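Local coordinates for protein beta-lactamase (Francisella tularensis subsp. tularensis, PDB 3P09) that probably hydrolyses the amide bond of beta-lactam antibiotics, as a class A serine beta-lactamase, giving substituted beta-amino acids and antibiotic resistance, at residues C63-L75 with N119-L133. Numbering follows the deposited sequence.
Sequences CSVFKFLLVGAIL and NYAAILSDSPASNIL. With SO4 (sulfate ion), chain F.
K67 of helix 66-75 reaches to S125, bringing together what are probably the SxxK motif (S64, K67) and the loop S125-S127, which reads SDS at the place of the SDN motif, in a class A beta-lactamase active site. With its chain extended beyond CG, K67 gives NZ two acceptors on S125: the backbone O at 3.0 Å, met from above the carbonyl plane, and OG at 3.3 Å. NZ also donates to S64 OG (3.1 Å), so the lysine joins both serine hydroxyls. S125 OG in turn donates to sulfate O3 at 2.7 Å; T230 and T232 also bind this ion, probably taken from the crystallisation liquor. The turn carrying S125 is a Schellman motif ending helix 119-123; D126, the N-cap of helix 127-133, accepts from A129 N at OD1, and its carboxylate also bonds T105 and I104 N.

Farther along helix 66-75 the contact is mostly apolar. This helix runs nearly antiparallel to helix 119-123 (162°, axes 9.3 Å apart), and V71 is a knob among N119, A122, I123 and L133. I123 CD1 lies 3.8 Å from V71 CG2 and also touches F68. L70 CD2 rests against L133 CB, while I74 crosses L133 at about a right angle. N119 directs ND2 to Y205, but its buried OD1 has no partner in the model and lies 3.5 Å from I74 CG2. A separate polar detail is the S130 hydroxyl: alongside the methylenes of K67, it donates to D126 O, which S130 N reaches from the opposite face.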
loop_
_atom_site.group_PDB
_atom_site.type_symbol
_atom_site.label_atom_id
_atom_site.label_comp_id
_atom_site.label_asym_id
_atom_site.label_seq_id
_atom_site.Cartn_x
_atom_site.Cartn_y
_atom_site.Cartn_z
ATOM N N CYS A 63 -3.193 7.633 -0.302
ATOM C CA CYS A 63 -1.878 8.057 -0.778
ATOM C C CYS A 63 -1.300 6.983 -1.713
ATOM O O CYS A 63 -2.042 6.303 -2.422
ATOM C CB CYS A 63 -0.935 8.312 0.414
ATOM S SG CYS A 63 -1.675 9.300 1.768
ATOM N N SER A 64 0.017 6.808 -1.682
ATOM C CA SER A 64 0.696 5.882 -2.581
ATOM C C SER A 64 0.369 4.413 -2.345
ATOM O O SER A 64 0.756 3.565 -3.135
ATOM C CB SER A 64 2.211 6.076 -2.503
ATOM O OG SER A 64 2.598 7.198 -3.271
ATOM N N VAL A 65 -0.339 4.097 -1.270
ATOM C CA VAL A 65 -0.701 2.696 -1.045
ATOM C C VAL A 65 -1.524 2.122 -2.220
ATOM O O VAL A 65 -1.478 0.924 -2.504
ATOM C CB VAL A 65 -1.440 2.515 0.294
ATOM C CG1 VAL A 65 -1.931 1.074 0.455
ATOM C CG2 VAL A 65 -0.513 2.885 1.453
ATOM N N PHE A 66 -2.274 2.977 -2.907
ATOM C CA PHE A 66 -3.079 2.509 -4.033
ATOM C C PHE A 66 -2.202 1.758 -5.041
ATOM O O PHE A 66 -2.691 0.938 -5.811
ATOM C CB PHE A 66 -3.821 3.678 -4.713
ATOM C CG PHE A 66 -3.052 4.336 -5.833
ATOM C CD1 PHE A 66 -2.122 5.332 -5.569
ATOM C CD2 PHE A 66 -3.282 3.971 -7.157
ATOM C CE1 PHE A 66 -1.422 5.938 -6.602
ATOM C CE2 PHE A 66 -2.582 4.564 -8.189
ATOM C CZ PHE A 66 -1.647 5.549 -7.914
ATOM N N LYS A 67 -0.898 2.029 -5.038
ATOM C CA LYS A 67 -0.042 1.412 -6.056
ATOM C C LYS A 67 -0.009 -0.127 -5.990
ATOM O O LYS A 67 0.240 -0.775 -7.003
ATOM C CB LYS A 67 1.372 2.023 -6.039
ATOM C CG LYS A 67 1.367 3.487 -6.503
ATOM C CD LYS A 67 2.637 4.239 -6.101
ATOM C CE LYS A 67 2.526 5.710 -6.531
ATOM N NZ LYS A 67 3.697 6.504 -6.050
ATOM N N PHE A 68 -0.264 -0.723 -4.825
ATOM C CA PHE A 68 -0.289 -2.190 -4.786
ATOM C C PHE A 68 -1.582 -2.761 -5.370
ATOM O O PHE A 68 -1.588 -3.859 -5.933
ATOM C CB PHE A 68 0.063 -2.778 -3.394
ATOM C CG PHE A 68 -1.114 -2.919 -2.437
ATOM C CD1 PHE A 68 -2.079 -3.911 -2.621
ATOM C CD2 PHE A 68 -1.207 -2.095 -1.316
ATOM C CE1 PHE A 68 -3.139 -4.056 -1.727
ATOM C CE2 PHE A 68 -2.276 -2.227 -0.410
ATOM C CZ PHE A 68 -3.237 -3.213 -0.622
ATOM N N LEU A 69 -2.671 -2.009 -5.259
ATOM C CA LEU A 69 -3.925 -2.392 -5.920
ATOM C C LEU A 69 -3.770 -2.352 -7.436
ATOM O O LEU A 69 -4.267 -3.220 -8.166
ATOM C CB LEU A 69 -5.040 -1.435 -5.515
ATOM C CG LEU A 69 -5.377 -1.478 -4.032
ATOM C CD1 LEU A 69 -6.401 -0.371 -3.690
ATOM C CD2 LEU A 69 -5.930 -2.839 -3.676
ATOM N N LEU A 70 -3.082 -1.319 -7.897
ATOM C CA LEU A 70 -2.822 -1.123 -9.320
ATOM C C LEU A 70 -1.993 -2.275 -9.876
ATOM O O LEU A 70 -2.291 -2.811 -10.939
ATOM C CB LEU A 70 -2.082 0.200 -9.523
ATOM C CG LEU A 70 -1.562 0.504 -10.930
ATOM C CD1 LEU A 70 -2.705 0.496 -11.950
ATOM C CD2 LEU A 70 -0.787 1.823 -10.983
ATOM N N VAL A 71 -0.945 -2.651 -9.151
ATOM C CA VAL A 71 -0.096 -3.755 -9.583
ATOM C C VAL A 71 -0.864 -5.081 -9.540
ATOM O O VAL A 71 -0.735 -5.921 -10.432
ATOM C CB VAL A 71 1.205 -3.794 -8.770
ATOM C CG1 VAL A 71 1.904 -5.127 -8.924
ATOM C CG2 VAL A 71 2.092 -2.657 -9.226
ATOM N N GLY A 72 -1.694 -5.253 -8.521
ATOM C CA GLY A 72 -2.589 -6.393 -8.487
ATOM C C GLY A 72 -3.464 -6.460 -9.738
ATOM O O GLY A 72 -3.621 -7.514 -10.356
ATOM N N ALA A 73 -4.034 -5.321 -10.111
ATOM C CA ALA A 73 -4.866 -5.227 -11.303
ATOM C C ALA A 73 -4.089 -5.595 -12.557
ATOM O O ALA A 73 -4.608 -6.253 -13.455
ATOM C CB ALA A 73 -5.442 -3.821 -11.432
ATOM N N ILE A 74 -2.846 -5.137 -12.632
ATOM C CA ILE A 74 -2.006 -5.450 -13.778
ATOM C C ILE A 74 -1.749 -6.950 -13.866
ATOM O O ILE A 74 -1.780 -7.534 -14.952
ATOM C CB ILE A 74 -0.670 -4.682 -13.691
ATOM C CG1 ILE A 74 -0.920 -3.186 -13.904
ATOM C CG2 ILE A 74 0.352 -5.233 -14.705
ATOM C CD1 ILE A 74 -1.228 -2.830 -15.360
ATOM N N LEU A 75 -1.504 -7.586 -12.727
ATOM C CA LEU A 75 -1.245 -9.030 -12.714
ATOM C C LEU A 75 -2.481 -9.823 -13.127
ATOM O O LEU A 75 -2.387 -10.842 -13.827
ATOM C CB LEU A 75 -0.766 -9.471 -11.331
ATOM C CG LEU A 75 0.612 -8.919 -10.939
ATOM C CD1 LEU A 75 0.913 -9.137 -9.472
ATOM C CD2 LEU A 75 1.684 -9.559 -11.796
ATOM N N ASN A 119 5.838 -2.447 -12.830
ATOM C CA ASN A 119 5.233 -2.913 -11.589
ATOM C C ASN A 119 6.203 -2.766 -10.433
ATOM O O ASN A 119 5.844 -2.274 -9.375
ATOM C CB ASN A 119 4.825 -4.384 -11.687
ATOM C CG ASN A 119 3.562 -4.596 -12.479
ATOM O OD1 ASN A 119 2.776 -3.666 -12.694
ATOM N ND2 ASN A 119 3.329 -5.837 -12.885
ATOM N N TYR A 120 7.435 -3.237 -10.643
ATOM C CA TYR A 120 8.474 -3.149 -9.629
ATOM C C TYR A 120 8.670 -1.704 -9.216
ATOM O O TYR A 120 8.708 -1.382 -8.030
ATOM C CB TYR A 120 9.774 -3.762 -10.183
ATOM C CG TYR A 120 11.020 -3.443 -9.397
ATOM C CD1 TYR A 120 11.817 -2.348 -9.727
ATOM C CD2 TYR A 120 11.417 -4.243 -8.336
ATOM C CE1 TYR A 120 12.980 -2.061 -9.009
ATOM C CE2 TYR A 120 12.578 -3.957 -7.612
ATOM C CZ TYR A 120 13.352 -2.871 -7.957
ATOM O OH TYR A 120 14.507 -2.594 -7.232
ATOM N N ALA A 121 8.782 -0.824 -10.206
ATOM C CA ALA A 121 8.942 0.603 -9.959
ATOM C C ALA A 121 7.779 1.177 -9.145
ATOM O O ALA A 121 8.003 1.951 -8.211
ATOM C CB ALA A 121 9.055 1.349 -11.275
ATOM N N ALA A 122 6.549 0.817 -9.522
ATOM C CA ALA A 122 5.352 1.320 -8.843
ATOM C C ALA A 122 5.314 0.894 -7.380
ATOM O O ALA A 122 4.947 1.684 -6.503
ATOM C CB ALA A 122 4.078 0.865 -9.561
ATOM N N ILE A 123 5.688 -0.354 -7.114
ATOM C CA ILE A 123 5.705 -0.848 -5.735
ATOM C C ILE A 123 6.778 -0.141 -4.916
ATOM O O ILE A 123 6.640 0.039 -3.709
ATOM C CB ILE A 123 5.914 -2.367 -5.693
ATOM C CG1 ILE A 123 4.697 -3.077 -6.304
ATOM C CG2 ILE A 123 6.173 -2.835 -4.270
ATOM C CD1 ILE A 123 3.350 -2.741 -5.624
ATOM N N LEU A 124 7.847 0.269 -5.586
ATOM C CA LEU A 124 8.853 1.106 -4.963
ATOM C C LEU A 124 8.421 2.571 -4.952
ATOM O O LEU A 124 9.216 3.457 -4.624
ATOM C CB LEU A 124 10.198 0.957 -5.679
ATOM C CG LEU A 124 11.118 -0.086 -5.048
ATOM C CD1 LEU A 124 10.511 -1.491 -5.166
ATOM C CD2 LEU A 124 12.493 -0.021 -5.685
ATOM N N SER A 125 7.164 2.807 -5.320
ATOM C CA SER A 125 6.528 4.133 -5.261
ATOM C C SER A 125 6.903 5.154 -6.365
ATOM O O SER A 125 6.640 6.360 -6.236
ATOM C CB SER A 125 6.649 4.760 -3.857
ATOM O OG SER A 125 5.410 5.372 -3.499
ATOM N N ASP A 126 7.483 4.662 -7.450
ATOM C CA ASP A 126 7.792 5.478 -8.629
ATOM C C ASP A 126 6.481 6.032 -9.211
ATOM O O ASP A 126 5.607 5.273 -9.637
ATOM C CB ASP A 126 8.515 4.580 -9.653
ATOM C CG ASP A 126 9.135 5.365 -10.805
ATOM O OD1 ASP A 126 8.394 6.070 -11.528
ATOM O OD2 ASP A 126 10.367 5.261 -10.986
ATOM N N SER A 127 6.327 7.355 -9.207
ATOM C CA SER A 127 5.066 7.978 -9.615
ATOM C C SER A 127 4.783 7.902 -11.118
ATOM O O SER A 127 3.690 7.518 -11.534
ATOM C CB SER A 127 4.987 9.424 -9.107
ATOM O OG SER A 127 4.939 9.449 -7.692
ATOM N N PRO A 128 5.768 8.265 -11.951
ATOM C CA PRO A 128 5.511 8.109 -13.382
ATOM C C PRO A 128 5.195 6.667 -13.752
ATOM O O PRO A 128 4.359 6.456 -14.622
ATOM C CB PRO A 128 6.819 8.551 -14.015
ATOM C CG PRO A 128 7.376 9.553 -13.026
ATOM C CD PRO A 128 7.021 8.986 -11.682
ATOM N N ALA A 129 5.871 5.707 -13.124
ATOM C CA ALA A 129 5.607 4.303 -13.392
ATOM C C ALA A 129 4.136 3.991 -13.136
ATOM O O ALA A 129 3.484 3.307 -13.939
ATOM C CB ALA A 129 6.514 3.412 -12.534
ATOM N N SER A 130 3.619 4.507 -12.023
ATOM C CA SER A 130 2.229 4.280 -11.633
ATOM C C SER A 130 1.263 4.853 -12.650
ATOM O O SER A 130 0.281 4.210 -13.010
ATOM C CB SER A 130 1.933 4.935 -10.281
ATOM O OG SER A 130 2.737 4.359 -9.279
ATOM N N ASN A 131 1.518 6.081 -13.092
ATOM C CA ASN A 131 0.604 6.703 -14.050
ATOM C C ASN A 131 0.605 5.938 -15.375
ATOM O O ASN A 131 -0.432 5.789 -16.017
ATOM C CB ASN A 131 0.942 8.192 -14.267
ATOM C CG ASN A 131 0.538 9.071 -13.078
ATOM O OD1 ASN A 131 -0.062 8.600 -12.114
ATOM N ND2 ASN A 131 0.876 10.354 -13.149
ATOM N N ILE A 132 1.774 5.449 -15.781
ATOM C CA ILE A 132 1.882 4.637 -16.997
ATOM C C ILE A 132 1.046 3.360 -16.872
ATOM O O ILE A 132 0.329 2.974 -17.798
ATOM C CB ILE A 132 3.354 4.278 -17.304
ATOM C CG1 ILE A 132 4.125 5.534 -17.739
ATOM C CG2 ILE A 132 3.435 3.182 -18.372
ATOM C CD1 ILE A 132 5.610 5.349 -17.808
ATOM N N LEU A 133 1.116 2.716 -15.711
ATOM C CA LEU A 133 0.386 1.471 -15.503
ATOM C C LEU A 133 -1.119 1.686 -15.556
ATOM O O LEU A 133 -1.845 0.877 -16.148
ATOM C CB LEU A 133 0.785 0.822 -14.174
ATOM C CG LEU A 133 2.208 0.233 -14.160
ATOM C CD1 LEU A 133 2.558 -0.247 -12.785
ATOM C CD2 LEU A 133 2.346 -0.922 -15.165
HETATM S S SO4 F . 5.492 6.994 -0.358
HETATM O O1 SO4 F . 6.207 7.539 0.775
HETATM O O2 SO4 F . 4.376 7.862 -0.721
HETATM O O3 SO4 F . 6.417 6.905 -1.465
HETATM O O4 SO4 F . 4.967 5.686 -0.012
#